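Local coordinates for alpha-L-arabinosidase (PDB 6D25), which probably hydrolyses alpha-L-arabinofuranosyl side groups from arabinoxylans, including internally di-substituted ones, as a trimeric enzyme of glycoside hydrolase family GH51, at residues F134-F139 with E169-P174; R95-C100 with A165-Y170; E104-D109 with G157-E162; Q149-G154 with A319-E324. One frame throughout, in Å; residues are numbered along the deposited sequence.

In the fold
All four contacts belong to the (beta/alpha)8 barrel and differ in depth. Contact 4 is innermost, a weak hydrogen bond across the barrel interior between strands 149-154 and 319-325. Contact 2, also buried, joins the end of the neighbouring strand 93-96 to helix 161-172 through two indoles. Contact 1 uses the same helix further along, packing it against helix 136-146 with one buried polar pair. Contact 3 is only partly buried: two loops meet through a histidine, a carboxylate and a water, close to other subunits. Contacts 1 and 2 are linked by Thr136 and Trp167, contacts 2 and 4 by Arg95 and Glu324.

Contact 1: residues F134-F139 with E169-P174; sequences FGTHEF and EYMTAP
Two neighbouring outer helices of the (beta/alpha)8 barrel meet here, Thr136 and His137 in the first turn of helix 136-146 touching Tyr170 and Met171 near the end of helix 161-172. Strand 149-154 lies between these helices in the chain, and Met171 and Phe139 both pack on its Ile152. The polar part of the contact is the bond between His137 NE2 and Tyr170 OH, 2.6 Å long, in which either group could be the donor. The two rings meet rim to rim, with their planes turned 73° apart, so that neither lies over the face of the other. Tyr170 sends its ring out with CG anti to the backbone N (chi1 -178°), which carries the hydroxyl across to the histidine.

Beside this pair, the methyl group of Thr136 does the apolar work: CG2 lies 3.8 Å from Met171 CG and 3.9 Å from Met171 SD, where the bent end of the methionine chain passes. The other branch of the threonine, OG1, is engaged by Trp167 NE1. Gly135 is the N-cap of helix 136-146, and Glu138, the third residue of the helix, accepts the N-H of Gly135 through OE1 at 2.8 Å. At the C-terminal end of helix 161-172, Arg183 NH1 binds the carbonyl oxygens of Tyr170 and Ala173.

Asn186 ND2 also bonds to the tyrosine hydroxyl. The buried oxygen of Tyr170 thus has two partners, His137 NE2 and Asn186 ND2, which would restrain the tip of the ring between the helices.

Contact 2: residues R95-C100 with A165-Y170; sequences RWPGGC and AQWAEY
Trp167 of helix 161-172 reaches inward to Trp96 and Pro97, at and just beyond the end of barrel strand 93-96. Along the helix, Gln166 comes first and turns the other way, packing on Leu179 and on Arg120 of the second subunit. Trp167 follows and makes all of the contact. Its CG is anti to the backbone N (chi1 -162°). The backbones stay well apart, the CA atoms of Trp167 and Pro97 being 13.2 Å from each other, and side chains from both segments span the gap.

The six-membered ring leads. Trp167 CZ2 lies 3.7 Å from Trp96 CZ3, and Trp167 CH2 is 4.0 Å from that same carbon. Seen from Trp167, the atom it meets sits at its edge, near the indole plane; the Trp96 ring is approached obliquely. Next to it, Pro97 CD comes within 4.3 Å of Trp167 CH2. The peptide before Pro97 is cis, and Pro97 CB stands 3.5 Å above one face of the Trp96 indole, toward its rim; both residues touch the edge of Trp167. Two residues further on, Glu169 faces outward again, bound to Ser177 and packed on Val121 of the second subunit.

Both indoles are gripped from other sides: Trp96 stacks with Phe139, and Trp167 with Trp107. Their N-H ends are also taken, Trp96 NE1 by His55 and Trp167 NE1 by Thr136. The meeting itself is therefore purely dispersive and hydrophobic, while the polar atoms of the two rings are satisfied by residues beside it.

Contact 3: residues E104-D109 with G157-E162; sequences EYHWRD and GDAAPE
His106 and Asp158 lie close, with the imidazole and carboxylate planes 25° apart, though the side chains run obliquely to one another. The carboxylate is displaced toward one end of the ring: Asp158 OD1 is 3.1 Å from both His106 NE2 and His106 CE1, approaching the ring at a slant. Asn155 ND2 bonds to OD1, and Glu163 OE2 holds His106 at ND1, which fixes the rotation of the imidazole. Ala159 CB adds a looser touch, 4.2 Å from His106 CE1.

These residues sit on loops that follow two adjacent strands of the (beta/alpha)8 barrel, 93-96 and 149-154, the second loop running into helix 161-172. A water joins the loops in the plane of the imidazole at its edge, 3.0 Å from His106 NE2 and donating to Glu104 O at 2.9 Å. Its separation from Asp158 OD2, 2.4 Å, is so short that the details of that bond are doubtful. Glu104 brings its backbone rather than its carboxylate to the aspartate, with CA 3.8 Å from Asp158 OD1. The carboxylate of Glu104 is bound through OE1 to Thr123 OG1 and through OE2, as a salt bridge, to Lys227 of the third subunit, whose Phe225 packs on both Glu104 and Asp158.

Contact 4: residues Q149-G154 with A319-E324; sequences QAYIAG and ALVVDE
Tyr151 stretches from strand 149-154 toward Val321 and Asp323 of strand 319-325, and its hydroxyl does most of the touching. From CB the side chain leaves with CG anti to the backbone N (chi1 175°), directed at the opposing strand, and Arg95 and Asn370 pack against the tyrosine as it goes. The first ring atom to meet the other segment is CE2: Tyr151 CE2 lies 4.1 Å from Asp323 CB, and it also makes a marginal apolar contact with Val321 CG1 at 4.5 Å. Tyr151 CZ then comes 3.7 Å from Asp323 OD2.

The two strands are the third and seventh of the eight parallel strands of the barrel, so the phenol spans its interior between strands that are not neighbours in the sheet. The nearest CA atoms, those of Tyr151 and Asp323, are still 10.2 Å apart. In clan GH-A glycosidases, to which family GH51 belongs, the end of the seventh strand carries the nucleophile, and this contact lies beside that end of the barrel.

At the tip, Tyr151 OH donates a weak hydrogen bond of 2.7 Å to Asp323 OD2, with the ring and carboxylate planes 24° apart and the side chains crossing almost perpendicularly. Val321 CG1 flanks the same hydroxyl at 4.1 Å. Asp323 holds CG between its backbone N and carbonyl carbon (chi1 60°), a setting that presents OD2 to the hydroxyl. Just before it, Val322 is the centre of an inverse gamma turn. The other carboxylate oxygen, Asp323 OD1, has a weak hydrogen bond with His266 NE2, while Arg95 NE forms a long, weak ion pair with OD2.

Contact 1: residues F134-F139 with E169-P174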
loop_
_atom_site.group_PDB
_atom_site.type_symbol
_atom_site.label_atom_id
_atom_site.label_comp_id
_atom_site.label_asym_id
_atom_site.label_seq_id
_atom_site.Cartn_x
_atom_site.Cartn_y
_atom_site.Cartn_z
ATOM N N PHE A 134 18.446 14.534 16.690
ATOM C CA PHE A 134 19.182 14.516 15.463
ATOM C C PHE A 134 18.214 14.139 14.343
ATOM O O PHE A 134 17.820 12.960 14.231
ATOM C CB PHE A 134 20.336 13.508 15.526
ATOM C CG PHE A 134 21.344 13.586 14.402
ATOM C CD1 PHE A 134 22.409 14.451 14.468
ATOM C CD2 PHE A 134 21.263 12.763 13.294
ATOM C CE1 PHE A 134 23.396 14.499 13.509
ATOM C CE2 PHE A 134 22.232 12.809 12.302
ATOM C CZ PHE A 134 23.299 13.682 12.411
ATOM N N GLY A 135 17.789 15.145 13.573
ATOM C CA GLY A 135 16.818 14.990 12.529
ATOM C C GLY A 135 17.331 15.546 11.207
ATOM O O GLY A 135 18.545 15.698 11.010
ATOM N N THR A 136 16.403 15.875 10.308
ATOM C CA THR A 136 16.780 16.311 8.945
ATOM C C THR A 136 17.806 17.459 8.973
ATOM O O THR A 136 18.826 17.408 8.277
ATOM C CB THR A 136 15.556 16.712 8.102
ATOM O OG1 THR A 136 14.817 15.543 7.812
ATOM C CG2 THR A 136 15.956 17.379 6.808
ATOM N N HIS A 137 17.550 18.518 9.716
ATOM C CA HIS A 137 18.439 19.654 9.666
ATOM C C HIS A 137 19.810 19.278 10.239
ATOM O O HIS A 137 20.850 19.728 9.713
ATOM C CB HIS A 137 17.870 20.856 10.425
ATOM C CG HIS A 137 16.760 21.522 9.701
ATOM N ND1 HIS A 137 16.835 22.815 9.273
ATOM C CD2 HIS A 137 15.539 21.065 9.348
ATOM C CE1 HIS A 137 15.707 23.140 8.696
ATOM N NE2 HIS A 137 14.889 22.093 8.692
ATOM N N GLU A 138 19.808 18.493 11.323
ATOM C CA GLU A 138 21.061 18.215 11.977
ATOM C C GLU A 138 21.905 17.322 11.067
ATOM O O GLU A 138 23.120 17.552 10.937
ATOM C CB GLU A 138 20.811 17.586 13.361
ATOM C CG GLU A 138 20.136 18.541 14.330
ATOM C CD GLU A 138 18.638 18.776 14.150
ATOM O OE1 GLU A 138 17.954 17.948 13.487
ATOM O OE2 GLU A 138 18.166 19.778 14.685
ATOM N N PHE A 139 21.277 16.307 10.430
ATOM C CA PHE A 139 22.042 15.465 9.518
ATOM C C PHE A 139 22.510 16.274 8.291
ATOM O O PHE A 139 23.714 16.201 7.891
ATOM C CB PHE A 139 21.257 14.238 9.067
ATOM C CG PHE A 139 21.976 13.455 8.015
ATOM C CD1 PHE A 139 23.121 12.730 8.329
ATOM C CD2 PHE A 139 21.583 13.507 6.693
ATOM C CE1 PHE A 139 23.817 12.039 7.355
ATOM C CE2 PHE A 139 22.284 12.801 5.719
ATOM C CZ PHE A 139 23.399 12.076 6.066
ATOM N N GLU A 169 10.672 17.416 -1.144
ATOM C CA GLU A 169 10.331 18.813 -1.394
ATOM C C GLU A 169 10.869 19.699 -0.256
ATOM O O GLU A 169 11.484 20.759 -0.505
ATOM C CB GLU A 169 8.815 19.021 -1.551
ATOM C CG GLU A 169 8.387 20.483 -1.749
ATOM C CD GLU A 169 6.888 20.715 -1.855
ATOM O OE1 GLU A 169 6.210 19.778 -2.369
ATOM O OE2 GLU A 169 6.350 21.833 -1.383
ATOM N N TYR A 170 10.631 19.275 0.988
ATOM C CA TYR A 170 11.093 20.021 2.144
ATOM C C TYR A 170 12.587 20.326 2.017
ATOM O O TYR A 170 13.033 21.445 2.259
ATOM C CB TYR A 170 10.842 19.209 3.405
ATOM C CG TYR A 170 11.240 19.880 4.697
ATOM C CD1 TYR A 170 12.510 19.720 5.209
ATOM C CD2 TYR A 170 10.345 20.664 5.397
ATOM C CE1 TYR A 170 12.882 20.306 6.409
ATOM C CE2 TYR A 170 10.695 21.256 6.595
ATOM C CZ TYR A 170 11.963 21.069 7.121
ATOM O OH TYR A 170 12.304 21.653 8.315
ATOM N N MET A 171 13.352 19.315 1.651
ATOM C CA MET A 171 14.814 19.437 1.654
ATOM C C MET A 171 15.337 20.209 0.424
ATOM O O MET A 171 16.382 20.850 0.556
ATOM C CB MET A 171 15.486 18.064 1.691
ATOM C CG MET A 171 15.412 17.424 3.091
ATOM S SD MET A 171 16.382 15.889 3.204
ATOM C CE MET A 171 15.368 14.761 2.259
ATOM N N THR A 172 14.671 20.102 -0.735
ATOM C CA THR A 172 15.298 20.543 -2.023
ATOM C C THR A 172 14.541 21.678 -2.730
ATOM O O THR A 172 15.088 22.240 -3.642
ATOM C CB THR A 172 15.420 19.371 -3.019
ATOM O OG1 THR A 172 14.130 18.900 -3.432
ATOM C CG2 THR A 172 16.221 18.226 -2.444
ATOM N N ALA A 173 13.323 22.021 -2.340
ATOM C CA ALA A 173 12.530 22.995 -3.092
ATOM C C ALA A 173 13.124 24.401 -2.951
ATOM O O ALA A 173 13.331 24.867 -1.835
ATOM C CB ALA A 173 11.085 22.971 -2.673
ATOM N N PRO A 174 13.373 25.084 -4.091
ATOM C CA PRO A 174 13.811 26.471 -4.070
ATOM C C PRO A 174 12.663 27.484 -4.075
ATOM O O PRO A 174 12.915 28.672 -3.911
ATOM C CB PRO A 174 14.640 26.585 -5.373
ATOM C CG PRO A 174 13.868 25.715 -6.335
ATOM C CD PRO A 174 13.389 24.562 -5.472
#

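Contact 2: residues R95-C100 with A165-Y170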
loop_
_atom_site.group_PDB
_atom_site.type_symbol
_atom_site.label_atom_id
_atom_site.label_comp_id
_atom_site.label_asym_id
_atom_site.label_seq_id
_atom_site.Cartn_x
_atom_site.Cartn_y
_atom_site.Cartn_z
ATOM N N ARG A 95 25.054 7.538 4.213
ATOM C CA ARG A 95 23.665 7.056 4.159
ATOM C C ARG A 95 23.032 7.166 5.547
ATOM O O ARG A 95 23.637 6.744 6.539
ATOM C CB ARG A 95 23.584 5.608 3.669
ATOM C CG ARG A 95 22.131 5.161 3.579
ATOM C CD ARG A 95 21.677 3.906 2.838
ATOM N NE ARG A 95 22.204 2.722 3.369
ATOM C CZ ARG A 95 21.572 1.553 3.546
ATOM N NH1 ARG A 95 20.252 1.359 3.378
ATOM N NH2 ARG A 95 22.332 0.562 3.957
ATOM N N TRP A 96 21.846 7.748 5.611
ATOM C CA TRP A 96 21.132 8.021 6.840
ATOM C C TRP A 96 19.635 8.082 6.540
ATOM O O TRP A 96 19.285 8.545 5.455
ATOM C CB TRP A 96 21.660 9.339 7.436
ATOM C CG TRP A 96 20.878 9.914 8.569
ATOM C CD1 TRP A 96 21.119 9.717 9.900
ATOM C CD2 TRP A 96 19.769 10.822 8.503
ATOM N NE1 TRP A 96 20.226 10.431 10.652
ATOM C CE2 TRP A 96 19.386 11.105 9.832
ATOM C CE3 TRP A 96 19.044 11.408 7.466
ATOM C CZ2 TRP A 96 18.312 11.928 10.141
ATOM C CZ3 TRP A 96 17.993 12.255 7.766
ATOM C CH2 TRP A 96 17.610 12.484 9.087
ATOM N N PRO A 97 18.733 7.667 7.439
ATOM C CA PRO A 97 18.987 7.200 8.809
ATOM C C PRO A 97 18.927 5.678 9.010
ATOM O O PRO A 97 18.855 5.188 10.148
ATOM C CB PRO A 97 17.840 7.861 9.579
ATOM C CG PRO A 97 16.685 7.778 8.608
ATOM C CD PRO A 97 17.340 8.038 7.274
ATOM N N GLY A 98 19.009 4.901 7.940
ATOM C CA GLY A 98 19.071 3.463 8.042
ATOM C C GLY A 98 19.241 2.837 6.674
ATOM O O GLY A 98 19.457 3.574 5.728
ATOM N N GLY A 99 19.222 1.498 6.558
ATOM C CA GLY A 99 19.046 0.597 7.678
ATOM C C GLY A 99 17.590 0.328 7.989
ATOM O O GLY A 99 16.691 1.035 7.508
ATOM N N CYS A 100 17.367 -0.685 8.837
ATOM C CA CYS A 100 16.038 -1.042 9.344
ATOM C C CYS A 100 15.297 0.173 9.943
ATOM O O CYS A 100 14.082 0.308 9.805
ATOM C CB CYS A 100 16.165 -2.172 10.347
ATOM S SG CYS A 100 16.740 -3.725 9.566
ATOM N N ALA A 165 7.685 11.910 -0.716
ATOM C CA ALA A 165 7.485 12.975 -1.661
ATOM C C ALA A 165 7.628 14.344 -0.964
ATOM O O ALA A 165 8.314 15.266 -1.457
ATOM C CB ALA A 165 6.129 12.873 -2.326
ATOM N N GLN A 166 6.992 14.456 0.168
ATOM C CA GLN A 166 7.035 15.735 0.929
ATOM C C GLN A 166 8.438 15.958 1.501
ATOM O O GLN A 166 8.893 17.064 1.570
ATOM C CB GLN A 166 5.959 15.742 2.011
ATOM C CG GLN A 166 4.556 15.855 1.391
ATOM C CD GLN A 166 3.488 16.228 2.379
ATOM O OE1 GLN A 166 3.613 15.895 3.546
ATOM N NE2 GLN A 166 2.452 16.909 1.908
ATOM N N TRP A 167 9.103 14.896 1.906
ATOM C CA TRP A 167 10.439 15.038 2.487
ATOM C C TRP A 167 11.414 15.609 1.454
ATOM O O TRP A 167 12.187 16.501 1.774
ATOM C CB TRP A 167 10.963 13.692 2.990
ATOM C CG TRP A 167 12.096 13.768 3.953
ATOM C CD1 TRP A 167 12.539 14.870 4.616
ATOM C CD2 TRP A 167 12.896 12.676 4.420
ATOM N NE1 TRP A 167 13.544 14.524 5.476
ATOM C CE2 TRP A 167 13.782 13.195 5.389
ATOM C CE3 TRP A 167 12.944 11.312 4.133
ATOM C CZ2 TRP A 167 14.700 12.402 6.054
ATOM C CZ3 TRP A 167 13.845 10.518 4.813
ATOM C CH2 TRP A 167 14.685 11.058 5.777
ATOM N N ALA A 168 11.374 15.062 0.242
ATOM C CA ALA A 168 12.220 15.534 -0.826
ATOM C C ALA A 168 11.939 17.019 -1.124
ATOM O O ALA A 168 12.893 17.787 -1.327
ATOM C CB ALA A 168 11.995 14.717 -2.075
ATOM N N GLU A 169 10.672 17.416 -1.144
ATOM C CA GLU A 169 10.331 18.813 -1.394
ATOM C C GLU A 169 10.869 19.699 -0.256
ATOM O O GLU A 169 11.484 20.759 -0.505
ATOM C CB GLU A 169 8.815 19.021 -1.551
ATOM C CG GLU A 169 8.387 20.483 -1.749
ATOM C CD GLU A 169 6.888 20.715 -1.855
ATOM O OE1 GLU A 169 6.210 19.778 -2.369
ATOM O OE2 GLU A 169 6.350 21.833 -1.383
ATOM N N TYR A 170 10.631 19.275 0.988
ATOM C CA TYR A 170 11.093 20.021 2.144
ATOM C C TYR A 170 12.587 20.326 2.017
ATOM O O TYR A 170 13.033 21.445 2.259
ATOM C CB TYR A 170 10.842 19.209 3.405
ATOM C CG TYR A 170 11.240 19.880 4.697
ATOM C CD1 TYR A 170 12.510 19.720 5.209
ATOM C CD2 TYR A 170 10.345 20.664 5.397
ATOM C CE1 TYR A 170 12.882 20.306 6.409
ATOM C CE2 TYR A 170 10.695 21.256 6.595
ATOM C CZ TYR A 170 11.963 21.069 7.121
ATOM O OH TYR A 170 12.304 21.653 8.315
#

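Contact 3: residues E104-D109 with G157-E162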
loop_
_atom_site.group_PDB
_atom_site.type_symbol
_atom_site.label_atom_id
_atom_site.label_comp_id
_atom_site.label_asym_id
_atom_site.label_seq_id
_atom_site.Cartn_x
_atom_site.Cartn_y
_atom_site.Cartn_z
ATOM N N GLU A 104 10.860 2.534 9.269
ATOM C CA GLU A 104 9.860 2.914 10.239
ATOM C C GLU A 104 9.981 4.409 10.613
ATOM O O GLU A 104 9.264 4.870 11.474
ATOM C CB GLU A 104 10.034 2.137 11.546
ATOM C CG GLU A 104 9.684 0.678 11.466
ATOM C CD GLU A 104 9.717 -0.045 12.814
ATOM O OE1 GLU A 104 10.416 0.404 13.778
ATOM O OE2 GLU A 104 9.051 -1.068 12.907
ATOM N N TYR A 105 10.859 5.152 9.988
ATOM C CA TYR A 105 11.085 6.562 10.355
ATOM C C TYR A 105 10.066 7.480 9.673
ATOM O O TYR A 105 9.761 7.285 8.506
ATOM C CB TYR A 105 12.483 6.969 9.918
ATOM C CG TYR A 105 12.915 8.370 10.271
ATOM C CD1 TYR A 105 13.036 8.767 11.595
ATOM C CD2 TYR A 105 13.283 9.281 9.292
ATOM C CE1 TYR A 105 13.472 10.037 11.930
ATOM C CE2 TYR A 105 13.757 10.537 9.619
ATOM C CZ TYR A 105 13.864 10.913 10.937
ATOM O OH TYR A 105 14.328 12.162 11.256
ATOM N N HIS A 106 9.588 8.470 10.422
ATOM C CA HIS A 106 8.684 9.497 9.919
ATOM C C HIS A 106 9.431 10.824 10.009
ATOM O O HIS A 106 9.633 11.332 11.145
ATOM C CB HIS A 106 7.357 9.447 10.678
ATOM C CG HIS A 106 6.726 8.109 10.505
ATOM N ND1 HIS A 106 6.126 7.757 9.314
ATOM C CD2 HIS A 106 6.727 6.995 11.262
ATOM C CE1 HIS A 106 5.794 6.485 9.332
ATOM N NE2 HIS A 106 6.116 5.988 10.526
ATOM N N TRP A 107 9.814 11.372 8.852
ATOM C CA TRP A 107 10.714 12.524 8.818
ATOM C C TRP A 107 10.168 13.721 9.617
ATOM O O TRP A 107 10.954 14.502 10.154
ATOM C CB TRP A 107 11.028 12.907 7.364
ATOM C CG TRP A 107 9.903 13.546 6.630
ATOM C CD1 TRP A 107 8.963 12.929 5.868
ATOM C CD2 TRP A 107 9.616 14.952 6.575
ATOM N NE1 TRP A 107 8.110 13.851 5.345
ATOM C CE2 TRP A 107 8.481 15.104 5.753
ATOM C CE3 TRP A 107 10.232 16.098 7.091
ATOM C CZ2 TRP A 107 7.919 16.357 5.482
ATOM C CZ3 TRP A 107 9.683 17.337 6.818
ATOM C CH2 TRP A 107 8.561 17.462 6.016
ATOM N N ARG A 108 8.846 13.882 9.692
ATOM C CA ARG A 108 8.295 15.048 10.404
ATOM C C ARG A 108 8.594 14.960 11.901
ATOM O O ARG A 108 8.589 16.000 12.579
ATOM C CB ARG A 108 6.787 15.194 10.175
ATOM C CG ARG A 108 6.439 15.687 8.779
ATOM C CD ARG A 108 5.010 16.218 8.773
ATOM N NE ARG A 108 4.844 17.378 7.939
ATOM C CZ ARG A 108 5.311 18.608 8.161
ATOM N NH1 ARG A 108 5.814 19.038 9.309
ATOM N NH2 ARG A 108 5.244 19.429 7.151
ATOM N N ASP A 109 8.863 13.769 12.404
ATOM C CA ASP A 109 9.215 13.581 13.812
ATOM C C ASP A 109 10.560 14.254 14.122
ATOM O O ASP A 109 10.882 14.493 15.275
ATOM C CB ASP A 109 9.297 12.105 14.182
ATOM C CG ASP A 109 7.954 11.362 14.179
ATOM O OD1 ASP A 109 6.909 12.020 14.190
ATOM O OD2 ASP A 109 7.968 10.108 14.175
ATOM N N GLY A 157 8.283 1.075 3.713
ATOM C CA GLY A 157 7.601 -0.021 4.405
ATOM C C GLY A 157 6.337 0.386 5.148
ATOM O O GLY A 157 5.299 -0.247 4.972
ATOM N N ASP A 158 6.441 1.378 6.030
ATOM C CA ASP A 158 5.301 1.662 6.900
ATOM C C ASP A 158 4.641 3.025 6.634
ATOM O O ASP A 158 3.539 3.291 7.171
ATOM C CB ASP A 158 5.641 1.331 8.358
ATOM C CG ASP A 158 5.988 2.469 9.270
ATOM O OD1 ASP A 158 6.399 3.517 8.759
ATOM O OD2 ASP A 158 5.862 2.260 10.477
ATOM N N ALA A 159 5.092 3.739 5.628
ATOM C CA ALA A 159 4.503 5.043 5.258
ATOM C C ALA A 159 3.817 4.937 3.900
ATOM O O ALA A 159 4.201 4.106 3.050
ATOM C CB ALA A 159 5.617 6.065 5.188
ATOM N N ALA A 160 2.885 5.847 3.644
ATOM C CA ALA A 160 2.344 6.081 2.294
ATOM C C ALA A 160 3.369 6.877 1.464
ATOM O O ALA A 160 4.286 7.514 2.030
ATOM C CB ALA A 160 1.025 6.801 2.417
ATOM N N PRO A 161 3.268 6.848 0.127
ATOM C CA PRO A 161 4.293 7.487 -0.685
ATOM C C PRO A 161 4.403 9.009 -0.472
ATOM O O PRO A 161 5.440 9.624 -0.753
ATOM C CB PRO A 161 3.899 7.184 -2.145
ATOM C CG PRO A 161 3.052 5.932 -2.030
ATOM C CD PRO A 161 2.316 6.094 -0.709
ATOM N N GLU A 162 3.338 9.611 0.012
ATOM C CA GLU A 162 3.321 11.051 0.169
ATOM C C GLU A 162 4.419 11.476 1.162
ATOM O O GLU A 162 4.903 12.604 1.059
ATOM C CB GLU A 162 1.924 11.548 0.569
ATOM C CG GLU A 162 1.670 11.609 2.066
ATOM C CD GLU A 162 0.205 11.657 2.437
ATOM O OE1 GLU A 162 -0.378 12.813 2.432
ATOM O OE2 GLU A 162 -0.362 10.547 2.694
HETATM O O HOH W 1 6.806 3.637 12.262
#

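Contact 4: residues Q149-G154 with A319-E324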
loop_
_atom_site.group_PDB
_atom_site.type_symbol
_atom_site.label_atom_id
_atom_site.label_comp_id
_atom_site.label_asym_id
_atom_site.label_seq_id
_atom_site.Cartn_x
_atom_site.Cartn_y
_atom_site.Cartn_z
ATOM N N GLN A 149 28.404 14.217 0.663
ATOM C CA GLN A 149 27.083 14.121 0.038
ATOM C C GLN A 149 26.119 13.363 0.955
ATOM O O GLN A 149 26.508 12.405 1.628
ATOM C CB GLN A 149 27.189 13.449 -1.330
ATOM C CG GLN A 149 27.879 14.321 -2.382
ATOM C CD GLN A 149 27.903 13.614 -3.723
ATOM O OE1 GLN A 149 28.199 12.422 -3.820
ATOM N NE2 GLN A 149 27.490 14.307 -4.767
ATOM N N ALA A 150 24.846 13.752 0.928
ATOM C CA ALA A 150 23.787 13.072 1.661
ATOM C C ALA A 150 23.221 11.946 0.787
ATOM O O ALA A 150 22.856 12.173 -0.379
ATOM C CB ALA A 150 22.690 14.062 1.987
ATOM N N TYR A 151 23.128 10.747 1.352
ATOM C CA TYR A 151 22.418 9.645 0.796
ATOM C C TYR A 151 21.242 9.355 1.746
ATOM O O TYR A 151 21.427 8.764 2.810
ATOM C CB TYR A 151 23.400 8.491 0.602
ATOM C CG TYR A 151 22.838 7.167 0.129
ATOM C CD1 TYR A 151 21.510 6.985 -0.196
ATOM C CD2 TYR A 151 23.704 6.094 -0.032
ATOM C CE1 TYR A 151 21.057 5.752 -0.638
ATOM C CE2 TYR A 151 23.256 4.854 -0.481
ATOM C CZ TYR A 151 21.928 4.678 -0.783
ATOM O OH TYR A 151 21.481 3.458 -1.192
ATOM N N ILE A 152 20.051 9.817 1.394
ATOM C CA ILE A 152 18.896 9.757 2.279
ATOM C C ILE A 152 18.174 8.441 2.049
ATOM O O ILE A 152 17.882 8.125 0.912
ATOM C CB ILE A 152 17.949 10.946 2.017
ATOM C CG1 ILE A 152 18.615 12.275 2.353
ATOM C CG2 ILE A 152 16.616 10.768 2.766
ATOM C CD1 ILE A 152 18.915 12.443 3.819
ATOM N N ALA A 153 17.838 7.735 3.121
ATOM C CA ALA A 153 17.081 6.469 3.073
ATOM C C ALA A 153 15.622 6.761 3.411
ATOM O O ALA A 153 15.308 7.133 4.543
ATOM C CB ALA A 153 17.669 5.451 4.006
ATOM N N GLY A 154 14.751 6.617 2.409
ATOM C CA GLY A 154 13.319 6.922 2.573
ATOM C C GLY A 154 12.491 5.725 3.029
ATOM O O GLY A 154 12.851 4.533 2.837
ATOM N N ALA A 319 23.835 1.647 -11.506
ATOM C CA ALA A 319 24.941 1.270 -10.621
ATOM C C ALA A 319 24.523 0.106 -9.722
ATOM O O ALA A 319 23.391 0.063 -9.214
ATOM C CB ALA A 319 25.349 2.443 -9.758
ATOM N N LEU A 320 25.469 -0.786 -9.449
ATOM C CA LEU A 320 25.328 -1.687 -8.332
ATOM C C LEU A 320 25.928 -0.973 -7.118
ATOM O O LEU A 320 27.048 -0.447 -7.160
ATOM C CB LEU A 320 26.038 -3.009 -8.636
ATOM C CG LEU A 320 25.924 -4.118 -7.600
ATOM C CD1 LEU A 320 24.468 -4.453 -7.270
ATOM C CD2 LEU A 320 26.615 -5.338 -8.151
ATOM N N VAL A 321 25.116 -0.891 -6.075
ATOM C CA VAL A 321 25.387 -0.080 -4.910
ATOM C C VAL A 321 25.533 -1.046 -3.720
ATOM O O VAL A 321 24.548 -1.663 -3.311
ATOM C CB VAL A 321 24.254 0.927 -4.679
ATOM C CG1 VAL A 321 24.428 1.707 -3.404
ATOM C CG2 VAL A 321 24.114 1.877 -5.877
ATOM N N VAL A 322 26.739 -1.222 -3.193
ATOM C CA VAL A 322 26.900 -2.183 -2.124
ATOM C C VAL A 322 26.662 -1.420 -0.832
ATOM O O VAL A 322 27.637 -1.016 -0.190
ATOM C CB VAL A 322 28.286 -2.841 -2.143
ATOM C CG1 VAL A 322 28.439 -3.914 -1.046
ATOM C CG2 VAL A 322 28.560 -3.460 -3.497
ATOM N N ASP A 323 25.410 -1.202 -0.432
ATOM C CA ASP A 323 25.307 -0.136 0.597
ATOM C C ASP A 323 25.220 -0.721 2.008
ATOM O O ASP A 323 25.034 0.050 2.940
ATOM C CB ASP A 323 24.255 0.910 0.259
ATOM C CG ASP A 323 22.897 0.293 0.138
ATOM O OD1 ASP A 323 22.851 -0.934 0.319
ATOM O OD2 ASP A 323 21.934 1.049 -0.108
ATOM N N GLU A 324 25.468 -2.026 2.162
ATOM C CA GLU A 324 25.889 -2.569 3.478
ATOM C C GLU A 324 26.910 -3.672 3.230
ATOM O O GLU A 324 26.615 -4.619 2.517
ATOM C CB GLU A 324 24.716 -3.121 4.312
ATOM C CG GLU A 324 23.620 -2.101 4.535
ATOM C CD GLU A 324 22.382 -2.590 5.272
ATOM O OE1 GLU A 324 22.461 -3.698 5.832
ATOM O OE2 GLU A 324 21.351 -1.856 5.244
#